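Local atomic coordinates of D-aminoacyl-tRNA deacylase (Archaeoglobus fulgidus, PDB entry 1YQE), a protein that probably hydrolyses D-aminoacyl-tRNAs to free tRNA and D-amino acids, as a zinc-dependent deacylase that counters the toxicity of these D-aminoacyl-tRNAs. Residues Ser13-Ala16 against Gly17-Lys21; Glu32-Gly36 against Glu37-Tyr41; Ser159-Glu162 against Glu163-Arg167; Ala169-Val172 against Val173-Met177. All coordinates share one frame; numbering follows the deposited sequence.

Contact 1 of 4, residues Ser13-Ala16 against Gly17-Lys21; sequences SDTA and GQNIK
Gln18 N donates to Asp14 O at 2.8 Å and Asn19 N to Thr15 O at 3.0 Å, the i to i+4 bonds that open the first turn of helix 15-24. Asp14 is the N-cap: its OD1 accepts from Gly17 N at 2.8 Å with the N-H pointing almost straight at it (171°), although the donor stands 50° out of the carboxylate plane. CG of Asp14 lies anti to its backbone N (chi1 -171°), which carries the carboxylate forward to the N-H of Gly17 in the first turn. The second oxygen, OD2, is held by Ser78 OG and Arg79 N. Thr15 and Asn19, one turn apart, run their side chains alongside each other, CG2 of Thr15 lying 3.7 Å from ND2 of Asn19. A water donates to Thr15 O at 3.2 Å and, weakly, to Asn19 OD1. Gln18 OE1 takes a bond from Lys21 NZ at 2.8 Å, while Glu50 holds both Gln18 NE2 and Lys21 NZ. With both its oxygens engaged, the Asp14 carboxylate is fixed in rotation and joins the start of helix 15-24 to strand 73-81, its side chain about 5 Å from the bound pyrophosphate.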
ATOM      1  N   SER A  13      19.240   3.549   4.303  1.00 29.99           N
ATOM      2  CA  SER A  13      20.018   2.878   3.266  1.00 30.46           C
ATOM      3  C   SER A  13      19.259   2.590   1.973  1.00 30.17           C
ATOM      4  O   SER A  13      19.757   1.859   1.122  1.00 30.53           O
ATOM      5  CB  SER A  13      20.593   1.564   3.805  1.00 30.26           C
ATOM      6  OG  SER A  13      19.566   0.697   4.250  1.00 32.55           O
ATOM      7  N   ASP A  14      18.067   3.162   1.817  1.00 29.28           N
ATOM      8  CA  ASP A  14      17.277   2.943   0.606  1.00 28.24           C
ATOM      9  C   ASP A  14      17.360   4.155  -0.318  1.00 27.48           C
ATOM     10  O   ASP A  14      16.800   5.211  -0.022  1.00 26.89           O
ATOM     11  CB  ASP A  14      15.808   2.679   0.965  1.00 27.95           C
ATOM     12  CG  ASP A  14      14.976   2.234  -0.238  1.00 27.50           C
ATOM     13  OD1 ASP A  14      14.969   2.938  -1.274  1.00 25.27           O
ATOM     14  OD2 ASP A  14      14.320   1.174  -0.140  1.00 29.79           O
ATOM     15  N   THR A  15      18.054   3.995  -1.440  1.00 26.43           N
ATOM     16  CA  THR A  15      18.211   5.078  -2.406  1.00 26.18           C
ATOM     17  C   THR A  15      16.877   5.693  -2.837  1.00 25.03           C
ATOM     18  O   THR A  15      16.726   6.916  -2.859  1.00 25.44           O
ATOM     19  CB  THR A  15      18.949   4.588  -3.668  1.00 27.27           C
ATOM     20  OG1 THR A  15      20.249   4.108  -3.304  1.00 27.72           O
ATOM     21  CG2 THR A  15      19.096   5.721  -4.668  1.00 27.82           C
ATOM     22  N   ALA A  16      15.916   4.846  -3.188  1.00 22.82           N
ATOM     23  CA  ALA A  16      14.605   5.326  -3.615  1.00 22.23           C
ATOM     24  C   ALA A  16      13.945   6.100  -2.480  1.00 21.28           C
ATOM     25  O   ALA A  16      13.449   7.212  -2.675  1.00 19.94           O
ATOM     26  CB  ALA A  16      13.724   4.153  -4.032  1.00 21.31           C
ATOM     27  N   GLY A  17      13.939   5.503  -1.293  1.00 21.88           N
ATOM     28  CA  GLY A  17      13.342   6.157  -0.144  1.00 22.26           C
ATOM     29  C   GLY A  17      13.977   7.507   0.141  1.00 22.18           C
ATOM     30  O   GLY A  17      13.281   8.472   0.465  1.00 20.46           O
ATOM     31  N   GLN A  18      15.299   7.579   0.019  1.00 23.02           N
ATOM     32  CA  GLN A  18      16.027   8.818   0.267  1.00 23.30           C
ATOM     33  C   GLN A  18      15.694   9.911  -0.742  1.00 23.71           C
ATOM     34  O   GLN A  18      15.529  11.068  -0.365  1.00 22.58           O
ATOM     35  CB  GLN A  18      17.539   8.559   0.266  1.00 24.48           C
ATOM     36  CG  GLN A  18      18.028   7.790   1.479  1.00 25.69           C
ATOM     37  CD  GLN A  18      17.696   8.504   2.770  1.00 25.92           C
ATOM     38  OE1 GLN A  18      18.100   9.645   2.976  1.00 29.96           O
ATOM     39  NE2 GLN A  18      16.950   7.841   3.646  1.00 27.65           N
ATOM     40  N   ASN A  19      15.607   9.557  -2.022  1.00 24.77           N
ATOM     41  CA  ASN A  19      15.287  10.557  -3.035  1.00 24.92           C
ATOM     42  C   ASN A  19      13.862  11.064  -2.852  1.00 25.34           C
ATOM     43  O   ASN A  19      13.583  12.244  -3.077  1.00 24.95           O
ATOM     44  CB  ASN A  19      15.468   9.994  -4.445  1.00 27.02           C
ATOM     45  CG  ASN A  19      16.929   9.824  -4.820  1.00 30.04           C
ATOM     46  OD1 ASN A  19      17.771  10.650  -4.464  1.00 31.30           O
ATOM     47  ND2 ASN A  19      17.235   8.760  -5.548  1.00 31.28           N
ATOM     48  N   ILE A  20      12.963  10.172  -2.446  1.00 23.67           N
ATOM     49  CA  ILE A  20      11.578  10.559  -2.215  1.00 24.42           C
ATOM     50  C   ILE A  20      11.594  11.530  -1.045  1.00 24.82           C
ATOM     51  O   ILE A  20      10.943  12.577  -1.079  1.00 24.79           O
ATOM     52  CB  ILE A  20      10.685   9.330  -1.864  1.00 22.84           C
ATOM     53  CG1 ILE A  20      10.541   8.428  -3.098  1.00 21.91           C
ATOM     54  CG2 ILE A  20       9.310   9.800  -1.363  1.00 20.89           C
ATOM     55  CD1 ILE A  20       9.859   7.100  -2.833  1.00 16.90           C
ATOM     56  N   LYS A  21      12.367  11.185  -0.021  1.00 26.04           N
ATOM     57  CA  LYS A  21      12.486  12.023   1.167  1.00 28.01           C
ATOM     58  C   LYS A  21      12.976  13.424   0.814  1.00 28.35           C
ATOM     59  O   LYS A  21      12.387  14.416   1.243  1.00 28.67           O
ATOM     60  CB  LYS A  21      13.456  11.404   2.172  1.00 28.14           C
ATOM     61  CG  LYS A  21      13.567  12.211   3.453  1.00 28.72           C
ATOM     62  CD  LYS A  21      14.769  11.802   4.289  1.00 32.25           C
ATOM     63  CE  LYS A  21      16.073  12.202   3.617  1.00 33.81           C
ATOM     64  NZ  LYS A  21      17.249  11.829   4.447  1.00 33.62           N
TER
HETATM   65  O   HOH W   1      19.448   8.575  -3.169  1.00 31.88           O

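Contact 2 of 4, residues Glu32-Gly36 against Glu37-Tyr41; sequences EKDVG and EFKLY
A tight beta hairpin joins strands 31-35 and 38-42 through a type II' turn from Val35 to Phe38, with Gly36 at its second position, where phi is positive (51°). Glu32 and Tyr41 face each other as a non-hydrogen-bonded pair. Next to them Lys33 and Leu40 form the hydrogen-bonded pair, Lys33 N to Leu40 O and Leu40 N to Lys33 O both measuring 2.7 Å. At the turn, Phe38 N donates to Val35 O at 3.0 Å, and a water donates to Gly36 O and Phe38 O.

On the face carrying Glu32, Asp34, Lys39 and Tyr41, the lysine chain bends at chi3 and chi4 (65° and 61°), curling its ammonium back over the neighbouring strand. NZ of Lys39 meets OE2 of Glu32 at 2.9 Å from above the carboxylate plane, and a longer salt bridge of 3.5 Å reaches OD1 of Asp34. The ammonium probably eases the repulsion between the two carboxylates, where OE2 of Glu32 and OD2 of Asp34 come within 2.9 Å. CG of Glu32 lies over a face of the Tyr41 ring, 4.1 Å from its centroid, a CH-pi contact; the phenol OH bonds to Glu50. On the reverse face CG2 of Val35 presses against CD1 of Leu40 at 3.4 Å, tight for two methyls, and Tyr68 touches both. Such a two-residue connection with glycine at the second turn position is the classic type II' beta hairpin, here at the edge of the mixed sheet.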
ATOM      1  N   GLU A  32      14.537  19.128  11.541  1.00 40.65           N
ATOM      2  CA  GLU A  32      15.006  17.796  11.892  1.00 41.45           C
ATOM      3  C   GLU A  32      15.290  17.632  13.378  1.00 42.04           C
ATOM      4  O   GLU A  32      15.787  18.545  14.037  1.00 42.99           O
ATOM      5  CB  GLU A  32      16.270  17.442  11.106  1.00 40.54           C
ATOM      6  CG  GLU A  32      16.708  16.003  11.312  1.00 41.53           C
ATOM      7  CD  GLU A  32      18.090  15.717  10.772  1.00 43.08           C
ATOM      8  OE1 GLU A  32      18.341  15.988   9.579  1.00 43.20           O
ATOM      9  OE2 GLU A  32      18.927  15.211  11.548  1.00 44.89           O
ATOM     10  N   LYS A  33      14.966  16.454  13.894  1.00 42.18           N
ATOM     11  CA  LYS A  33      15.193  16.119  15.294  1.00 42.50           C
ATOM     12  C   LYS A  33      15.572  14.651  15.360  1.00 42.66           C
ATOM     13  O   LYS A  33      14.917  13.806  14.752  1.00 41.43           O
ATOM     14  CB  LYS A  33      13.932  16.347  16.129  1.00 42.16           C
ATOM     15  CG  LYS A  33      13.563  17.802  16.342  1.00 44.57           C
ATOM     16  CD  LYS A  33      12.402  17.916  17.320  1.00 44.69           C
ATOM     17  CE  LYS A  33      12.048  19.366  17.608  1.00 44.51           C
ATOM     18  NZ  LYS A  33      10.957  19.467  18.617  1.00 43.98           N
ATOM     19  N   ASP A  34      16.636  14.348  16.090  1.00 43.89           N
ATOM     20  CA  ASP A  34      17.082  12.971  16.227  1.00 44.20           C
ATOM     21  C   ASP A  34      16.747  12.447  17.612  1.00 43.87           C
ATOM     22  O   ASP A  34      17.415  12.779  18.587  1.00 45.15           O
ATOM     23  CB  ASP A  34      18.589  12.872  15.985  1.00 45.20           C
ATOM     24  CG  ASP A  34      18.976  13.230  14.564  1.00 47.62           C
ATOM     25  OD1 ASP A  34      20.183  13.187  14.247  1.00 49.50           O
ATOM     26  OD2 ASP A  34      18.074  13.552  13.760  1.00 49.07           O
ATOM     27  N   VAL A  35      15.693  11.645  17.694  1.00 43.13           N
ATOM     28  CA  VAL A  35      15.272  11.054  18.955  1.00 42.88           C
ATOM     29  C   VAL A  35      15.353   9.545  18.803  1.00 42.80           C
ATOM     30  O   VAL A  35      15.055   9.006  17.735  1.00 43.28           O
ATOM     31  CB  VAL A  35      13.822  11.437  19.317  1.00 43.45           C
ATOM     32  CG1 VAL A  35      13.704  12.944  19.464  1.00 43.67           C
ATOM     33  CG2 VAL A  35      12.868  10.927  18.251  1.00 44.39           C
ATOM     34  N   GLY A  36      15.762   8.866  19.868  1.00 42.03           N
ATOM     35  CA  GLY A  36      15.880   7.423  19.807  1.00 41.01           C
ATOM     36  C   GLY A  36      16.696   6.987  18.607  1.00 40.51           C
ATOM     37  O   GLY A  36      17.710   7.601  18.273  1.00 40.55           O
ATOM     38  N   GLU A  37      16.241   5.931  17.945  1.00 39.77           N
ATOM     39  CA  GLU A  37      16.929   5.393  16.778  1.00 39.25           C
ATOM     40  C   GLU A  37      16.522   6.070  15.471  1.00 37.72           C
ATOM     41  O   GLU A  37      16.997   5.684  14.403  1.00 38.05           O
ATOM     42  CB  GLU A  37      16.647   3.893  16.667  1.00 41.22           C
ATOM     43  CG  GLU A  37      15.158   3.559  16.674  1.00 43.47           C
ATOM     44  CD  GLU A  37      14.876   2.095  16.385  1.00 45.22           C
ATOM     45  OE1 GLU A  37      15.202   1.638  15.269  1.00 46.81           O
ATOM     46  OE2 GLU A  37      14.330   1.404  17.271  1.00 44.57           O
ATOM     47  N   PHE A  38      15.665   7.084  15.549  1.00 35.61           N
ATOM     48  CA  PHE A  38      15.196   7.752  14.338  1.00 34.82           C
ATOM     49  C   PHE A  38      15.636   9.192  14.112  1.00 33.40           C
ATOM     50  O   PHE A  38      16.133   9.876  15.009  1.00 31.25           O
ATOM     51  CB  PHE A  38      13.663   7.735  14.281  1.00 35.19           C
ATOM     52  CG  PHE A  38      13.050   6.410  14.617  1.00 36.14           C
ATOM     53  CD1 PHE A  38      12.643   6.128  15.918  1.00 36.30           C
ATOM     54  CD2 PHE A  38      12.873   5.440  13.634  1.00 35.71           C
ATOM     55  CE1 PHE A  38      12.065   4.900  16.236  1.00 36.21           C
ATOM     56  CE2 PHE A  38      12.297   4.210  13.942  1.00 35.86           C
ATOM     57  CZ  PHE A  38      11.891   3.940  15.245  1.00 35.35           C
ATOM     58  N   LYS A  39      15.429   9.633  12.876  1.00 32.48           N
ATOM     59  CA  LYS A  39      15.713  10.993  12.451  1.00 30.12           C
ATOM     60  C   LYS A  39      14.333  11.485  12.030  1.00 29.26           C
ATOM     61  O   LYS A  39      13.784  11.028  11.029  1.00 29.42           O
ATOM     62  CB  LYS A  39      16.667  11.010  11.255  1.00 30.44           C
ATOM     63  CG  LYS A  39      18.050  10.447  11.547  1.00 35.15           C
ATOM     64  CD  LYS A  39      18.923  10.406  10.298  1.00 36.55           C
ATOM     65  CE  LYS A  39      19.214  11.799   9.768  1.00 38.65           C
ATOM     66  NZ  LYS A  39      19.939  12.621  10.776  1.00 40.99           N
ATOM     67  N   LEU A  40      13.760  12.391  12.810  1.00 27.38           N
ATOM     68  CA  LEU A  40      12.433  12.905  12.510  1.00 27.44           C
ATOM     69  C   LEU A  40      12.485  14.290  11.884  1.00 28.52           C
ATOM     70  O   LEU A  40      13.303  15.122  12.270  1.00 29.56           O
ATOM     71  CB  LEU A  40      11.592  12.970  13.786  1.00 25.74           C
ATOM     72  CG  LEU A  40      11.504  11.719  14.659  1.00 27.91           C
ATOM     73  CD1 LEU A  40      10.671  12.039  15.894  1.00 27.96           C
ATOM     74  CD2 LEU A  40      10.889  10.564  13.875  1.00 27.10           C
ATOM     75  N   TYR A  41      11.611  14.525  10.912  1.00 28.56           N
ATOM     76  CA  TYR A  41      11.524  15.817  10.249  1.00 28.92           C
ATOM     77  C   TYR A  41      10.099  16.285  10.485  1.00 29.59           C
ATOM     78  O   TYR A  41       9.146  15.635  10.052  1.00 28.89           O
ATOM     79  CB  TYR A  41      11.809  15.683   8.751  1.00 29.63           C
ATOM     80  CG  TYR A  41      13.165  15.085   8.440  1.00 31.24           C
ATOM     81  CD1 TYR A  41      13.369  13.705   8.494  1.00 32.66           C
ATOM     82  CD2 TYR A  41      14.252  15.897   8.117  1.00 30.93           C
ATOM     83  CE1 TYR A  41      14.621  13.148   8.238  1.00 32.58           C
ATOM     84  CE2 TYR A  41      15.510  15.350   7.859  1.00 31.24           C
ATOM     85  CZ  TYR A  41      15.686  13.976   7.922  1.00 33.19           C
ATOM     86  OH  TYR A  41      16.924  13.423   7.670  1.00 34.27           O
TER
HETATM   87  O   HOH W   2      18.125   9.840  16.899  1.00 44.02           O

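Contact 3 of 4, residues Ser159-Glu162 against Glu163-Arg167; sequences STEE and EWKDR
Glu163 turns CG anti to its carbonyl carbon (chi1 -64°) and bends at chi2 (69°), folding its carboxylate back to the start of helix 161-164. OE1 there accepts three bonds: from Thr160 OG1 at 2.7 Å, from Thr160 N at 2.8 Å and from Ser159 N at 3.2 Å. The hydroxyl approaches on the syn side of the carboxylate and Ser159 N on the anti side, while Thr160 N comes nearly end-on to the C-O bond. Thr160 OG1 accepts from Glu162 N at 3.2 Å, the N-cap bond; with the return bond from Thr160 N to Glu163 OE1 the two residues form a capping box. This grip, with Lys87 bridging OE2, probably favours the charged form of the buried acid.

The indole of Trp164 lies flat against the preceding backbone: Thr160 C sits 3.3 Å above the ring plane, over its centre, and Glu161 N covers the same face. Glu161 sets its carboxylate nearly perpendicular to the indole (86°), with OE1 3.1 Å from Trp164 CE3. Its other oxygen, OE2, forms a salt bridge with Lys165 NZ at 3.1 Å. Arg79 makes a cation-pi contact with the indole, whose NE1 donates to His80 O. The short helix therefore leans on strand 73-81 through Trp164 and on helix 15-24 through Thr15 and Ala16, while Asp166 caps the following helix 167-182 by accepting from Ala169 N.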
ATOM      1  N   SER A 159      12.326  -1.184 -10.906  1.00 26.12           N
ATOM      2  CA  SER A 159      12.562  -2.475 -10.262  1.00 25.46           C
ATOM      3  C   SER A 159      14.039  -2.712  -9.973  1.00 26.60           C
ATOM      4  O   SER A 159      14.398  -3.682  -9.301  1.00 26.03           O
ATOM      5  CB  SER A 159      12.031  -3.617 -11.136  1.00 23.54           C
ATOM      6  OG  SER A 159      10.615  -3.602 -11.194  1.00 23.03           O
ATOM      7  N   THR A 160      14.893  -1.829 -10.481  1.00 26.39           N
ATOM      8  CA  THR A 160      16.329  -1.956 -10.269  1.00 28.10           C
ATOM      9  C   THR A 160      16.941  -0.636  -9.820  1.00 31.16           C
ATOM     10  O   THR A 160      16.248   0.377  -9.698  1.00 30.20           O
ATOM     11  CB  THR A 160      17.059  -2.399 -11.557  1.00 27.98           C
ATOM     12  OG1 THR A 160      17.236  -1.268 -12.425  1.00 25.87           O
ATOM     13  CG2 THR A 160      16.254  -3.469 -12.280  1.00 26.52           C
ATOM     14  N   GLU A 161      18.250  -0.663  -9.592  1.00 32.93           N
ATOM     15  CA  GLU A 161      19.001   0.508  -9.158  1.00 34.19           C
ATOM     16  C   GLU A 161      18.839   1.673 -10.132  1.00 33.74           C
ATOM     17  O   GLU A 161      18.880   2.836  -9.735  1.00 32.79           O
ATOM     18  CB  GLU A 161      20.483   0.147  -9.023  1.00 36.82           C
ATOM     19  CG  GLU A 161      21.329   1.204  -8.333  1.00 39.73           C
ATOM     20  CD  GLU A 161      20.945   1.397  -6.878  1.00 40.79           C
ATOM     21  OE1 GLU A 161      21.045   0.425  -6.100  1.00 44.04           O
ATOM     22  OE2 GLU A 161      20.545   2.523  -6.512  1.00 41.99           O
ATOM     23  N   GLU A 162      18.667   1.360 -11.410  1.00 34.51           N
ATOM     24  CA  GLU A 162      18.488   2.401 -12.413  1.00 35.58           C
ATOM     25  C   GLU A 162      17.288   3.270 -12.057  1.00 34.85           C
ATOM     26  O   GLU A 162      17.338   4.498 -12.159  1.00 35.64           O
ATOM     27  CB  GLU A 162      18.282   1.784 -13.796  1.00 38.99           C
ATOM     28  CG  GLU A 162      19.572   1.489 -14.535  1.00 45.72           C
ATOM     29  CD  GLU A 162      20.410   2.737 -14.742  1.00 48.60           C
ATOM     30  OE1 GLU A 162      19.866   3.736 -15.265  1.00 50.36           O
ATOM     31  OE2 GLU A 162      21.610   2.719 -14.386  1.00 50.66           O
ATOM     32  N   GLU A 163      16.209   2.623 -11.632  1.00 31.98           N
ATOM     33  CA  GLU A 163      14.995   3.336 -11.265  1.00 29.41           C
ATOM     34  C   GLU A 163      15.070   3.928  -9.858  1.00 27.67           C
ATOM     35  O   GLU A 163      14.530   5.004  -9.607  1.00 26.23           O
ATOM     36  CB  GLU A 163      13.784   2.404 -11.372  1.00 28.88           C
ATOM     37  CG  GLU A 163      13.480   1.908 -12.780  1.00 28.90           C
ATOM     38  CD  GLU A 163      14.525   0.939 -13.306  1.00 31.11           C
ATOM     39  OE1 GLU A 163      14.805  -0.062 -12.617  1.00 28.56           O
ATOM     40  OE2 GLU A 163      15.060   1.175 -14.413  1.00 30.99           O
ATOM     41  N   TRP A 164      15.740   3.234  -8.944  1.00 26.67           N
ATOM     42  CA  TRP A 164      15.848   3.725  -7.574  1.00 27.99           C
ATOM     43  C   TRP A 164      16.596   5.056  -7.505  1.00 28.53           C
ATOM     44  O   TRP A 164      16.314   5.895  -6.650  1.00 27.57           O
ATOM     45  CB  TRP A 164      16.559   2.703  -6.682  1.00 27.63           C
ATOM     46  CG  TRP A 164      16.020   1.302  -6.770  1.00 27.02           C
ATOM     47  CD1 TRP A 164      14.759   0.922  -7.137  1.00 27.36           C
ATOM     48  CD2 TRP A 164      16.732   0.097  -6.472  1.00 27.85           C
ATOM     49  NE1 TRP A 164      14.643  -0.450  -7.091  1.00 27.11           N
ATOM     50  CE2 TRP A 164      15.840  -0.980  -6.686  1.00 26.95           C
ATOM     51  CE3 TRP A 164      18.039  -0.179  -6.046  1.00 26.90           C
ATOM     52  CZ2 TRP A 164      16.215  -2.313  -6.488  1.00 28.62           C
ATOM     53  CZ3 TRP A 164      18.412  -1.506  -5.848  1.00 28.59           C
ATOM     54  CH2 TRP A 164      17.502  -2.555  -6.071  1.00 28.09           C
ATOM     55  N   LYS A 165      17.545   5.251  -8.412  1.00 29.54           N
ATOM     56  CA  LYS A 165      18.328   6.478  -8.434  1.00 31.59           C
ATOM     57  C   LYS A 165      17.681   7.562  -9.293  1.00 31.75           C
ATOM     58  O   LYS A 165      18.185   8.685  -9.367  1.00 32.83           O
ATOM     59  CB  LYS A 165      19.739   6.189  -8.955  1.00 34.32           C
ATOM     60  CG  LYS A 165      20.534   5.213  -8.101  1.00 36.41           C
ATOM     61  CD  LYS A 165      21.945   5.044  -8.641  1.00 40.06           C
ATOM     62  CE  LYS A 165      22.778   4.138  -7.748  1.00 42.88           C
ATOM     63  NZ  LYS A 165      22.831   4.639  -6.343  1.00 44.51           N
ATOM     64  N   ASP A 166      16.565   7.223  -9.935  1.00 30.87           N
ATOM     65  CA  ASP A 166      15.857   8.160 -10.801  1.00 29.53           C
ATOM     66  C   ASP A 166      15.293   9.314  -9.975  1.00 29.90           C
ATOM     67  O   ASP A 166      14.318   9.146  -9.242  1.00 29.09           O
ATOM     68  CB  ASP A 166      14.725   7.433 -11.534  1.00 29.51           C
ATOM     69  CG  ASP A 166      14.168   8.235 -12.698  1.00 25.49           C
ATOM     70  OD1 ASP A 166      13.937   9.446 -12.532  1.00 24.51           O
ATOM     71  OD2 ASP A 166      13.948   7.647 -13.779  1.00 26.57           O
ATOM     72  N   ARG A 167      15.911  10.485 -10.104  1.00 29.48           N
ATOM     73  CA  ARG A 167      15.492  11.673  -9.366  1.00 30.70           C
ATOM     74  C   ARG A 167      14.065  12.118  -9.667  1.00 28.87           C
ATOM     75  O   ARG A 167      13.297  12.413  -8.754  1.00 27.90           O
ATOM     76  CB  ARG A 167      16.441  12.837  -9.659  1.00 33.13           C
ATOM     77  CG  ARG A 167      17.238  13.328  -8.459  1.00 38.49           C
ATOM     78  CD  ARG A 167      18.210  12.272  -7.955  1.00 41.25           C
ATOM     79  NE  ARG A 167      19.169  12.831  -7.003  1.00 45.74           N
ATOM     80  CZ  ARG A 167      20.110  12.126  -6.385  1.00 46.79           C
ATOM     81  NH1 ARG A 167      20.226  10.823  -6.611  1.00 49.12           N
ATOM     82  NH2 ARG A 167      20.942  12.724  -5.544  1.00 49.30           N
TER

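Contact 4 of 4, residues Ala169-Val172 against Val173-Met177; sequences AAEV and VAEAM
OE2 of Glu175 is gripped by Arg130 NH1, which also bridges OE1 of Glu171, and it lies just 2.5 Å from OE2 of Glu171. Two carboxylate oxygens this close suggest that one of the acids holds a proton and shares it, though the geometry does not say which. The planes of the two carboxylates stand 65° apart. Glu171 reaches its partner by placing CG anti to the backbone N (chi1 -163°) and then bending at chi2 (-73°), whereas Glu175 stays extended beyond CG. Arg127 pairs with the remaining oxygen, OE1 of Glu175, and the two arginines probably help to hold the acids this close.

Underneath runs regular helix: Ala174 N donates to Ala170 O at 2.9 Å, Glu175 N to Glu171 O at 3.0 Å and Ala176 N to Val172 O at 3.0 Å. Ala170 and Ala174 meet helix 15-24 at Asn19 and at Asn23 and Leu24 respectively. Val172 rests on Leu124 of helix 114-125, Val173 and Ala176 on its Tyr120, and Ala169, Ala170 and Val173 pack on Ile157 of strand 152-159. Helix 167-182 is thus lodged between two helices and the mixed sheet.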
ATOM      1  N   ALA A 169      11.606  10.327 -10.989  1.00 23.47           N
ATOM      2  CA  ALA A 169      10.632   9.314 -10.609  1.00 23.69           C
ATOM      3  C   ALA A 169      10.267   9.545  -9.143  1.00 21.93           C
ATOM      4  O   ALA A 169       9.095   9.486  -8.768  1.00 20.43           O
ATOM      5  CB  ALA A 169      11.217   7.905 -10.796  1.00 21.67           C
ATOM      6  N   ALA A 170      11.278   9.826  -8.324  1.00 21.71           N
ATOM      7  CA  ALA A 170      11.067  10.067  -6.897  1.00 22.18           C
ATOM      8  C   ALA A 170      10.287  11.356  -6.671  1.00 22.55           C
ATOM      9  O   ALA A 170       9.510  11.461  -5.723  1.00 20.79           O
ATOM     10  CB  ALA A 170      12.404  10.139  -6.174  1.00 20.93           C
ATOM     11  N   GLU A 171      10.505  12.329  -7.549  1.00 21.07           N
ATOM     12  CA  GLU A 171       9.837  13.620  -7.456  1.00 21.53           C
ATOM     13  C   GLU A 171       8.351  13.458  -7.796  1.00 21.16           C
ATOM     14  O   GLU A 171       7.488  14.099  -7.192  1.00 18.79           O
ATOM     15  CB  GLU A 171      10.519  14.609  -8.412  1.00 24.31           C
ATOM     16  CG  GLU A 171      10.217  16.079  -8.162  1.00 26.54           C
ATOM     17  CD  GLU A 171       8.816  16.467  -8.575  1.00 30.09           C
ATOM     18  OE1 GLU A 171       8.341  15.954  -9.610  1.00 30.15           O
ATOM     19  OE2 GLU A 171       8.198  17.295  -7.874  1.00 31.98           O
ATOM     20  N   VAL A 172       8.057  12.592  -8.764  1.00 18.38           N
ATOM     21  CA  VAL A 172       6.679  12.339  -9.151  1.00 18.20           C
ATOM     22  C   VAL A 172       5.956  11.631  -8.010  1.00 17.71           C
ATOM     23  O   VAL A 172       4.812  11.959  -7.695  1.00 16.83           O
ATOM     24  CB  VAL A 172       6.608  11.484 -10.440  1.00 17.97           C
ATOM     25  CG1 VAL A 172       5.184  11.013 -10.685  1.00 17.56           C
ATOM     26  CG2 VAL A 172       7.084  12.310 -11.630  1.00 17.25           C
ATOM     27  N   VAL A 173       6.628  10.672  -7.383  1.00 16.51           N
ATOM     28  CA  VAL A 173       6.039   9.945  -6.264  1.00 17.18           C
ATOM     29  C   VAL A 173       5.780  10.901  -5.101  1.00 19.13           C
ATOM     30  O   VAL A 173       4.723  10.849  -4.466  1.00 17.63           O
ATOM     31  CB  VAL A 173       6.969   8.817  -5.764  1.00 17.76           C
ATOM     32  CG1 VAL A 173       6.485   8.303  -4.396  1.00 16.52           C
ATOM     33  CG2 VAL A 173       6.990   7.681  -6.770  1.00 16.85           C
ATOM     34  N   ALA A 174       6.750  11.771  -4.828  1.00 18.27           N
ATOM     35  CA  ALA A 174       6.622  12.733  -3.738  1.00 19.58           C
ATOM     36  C   ALA A 174       5.419  13.643  -3.952  1.00 19.00           C
ATOM     37  O   ALA A 174       4.675  13.922  -3.015  1.00 19.81           O
ATOM     38  CB  ALA A 174       7.893  13.563  -3.610  1.00 20.45           C
ATOM     39  N   GLU A 175       5.226  14.106  -5.183  1.00 19.29           N
ATOM     40  CA  GLU A 175       4.095  14.980  -5.485  1.00 19.35           C
ATOM     41  C   GLU A 175       2.778  14.240  -5.300  1.00 19.10           C
ATOM     42  O   GLU A 175       1.820  14.794  -4.760  1.00 19.08           O
ATOM     43  CB  GLU A 175       4.173  15.507  -6.919  1.00 21.94           C
ATOM     44  CG  GLU A 175       5.112  16.687  -7.106  1.00 23.18           C
ATOM     45  CD  GLU A 175       5.015  17.287  -8.497  1.00 24.60           C
ATOM     46  OE1 GLU A 175       3.886  17.396  -9.022  1.00 25.70           O
ATOM     47  OE2 GLU A 175       6.061  17.663  -9.060  1.00 26.62           O
ATOM     48  N   ALA A 176       2.729  12.991  -5.757  1.00 16.11           N
ATOM     49  CA  ALA A 176       1.514  12.202  -5.622  1.00 16.54           C
ATOM     50  C   ALA A 176       1.223  11.981  -4.142  1.00 15.49           C
ATOM     51  O   ALA A 176       0.069  12.027  -3.724  1.00 15.97           O
ATOM     52  CB  ALA A 176       1.658  10.869  -6.356  1.00 15.99           C
ATOM     53  N   MET A 177       2.269  11.760  -3.348  1.00 13.90           N
ATOM     54  CA  MET A 177       2.090  11.566  -1.914  1.00 16.53           C
ATOM     55  C   MET A 177       1.530  12.827  -1.263  1.00 17.55           C
ATOM     56  O   MET A 177       0.635  12.750  -0.424  1.00 17.25           O
ATOM     57  CB  MET A 177       3.411  11.218  -1.231  1.00 16.54           C
ATOM     58  CG  MET A 177       3.949   9.835  -1.515  1.00 19.46           C
ATOM     59  SD  MET A 177       5.431   9.551  -0.512  1.00 23.11           S
ATOM     60  CE  MET A 177       4.794   8.502   0.745  1.00 25.83           C
TER

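Overall arrangement
Contacts 1 and 4 are mostly buried, on helices that pack together: Ala170 CB lies 3.5 Å from Asn19 CB, and Ile20 meets Val173 and Met177. Contact 3 is partly buried and adjoins contact 4 in sequence; it also reaches contact 1, where Asn19 ND2 probably bonds to Trp164 O. Contacts 1 and 3 both start helices with side-chain caps and lie close to the pyrophosphate, whereas contact 4, in mid-helix, carries two glutamates, probably sharing a proton, that pair with arginines. Contact 2 stands apart on the sheet edge, about 26 Å between centres from contact 3; its hairpin puts charge pairs on one face and apolar packing on the other, and touches contact 1 through Lys21 and Tyr41.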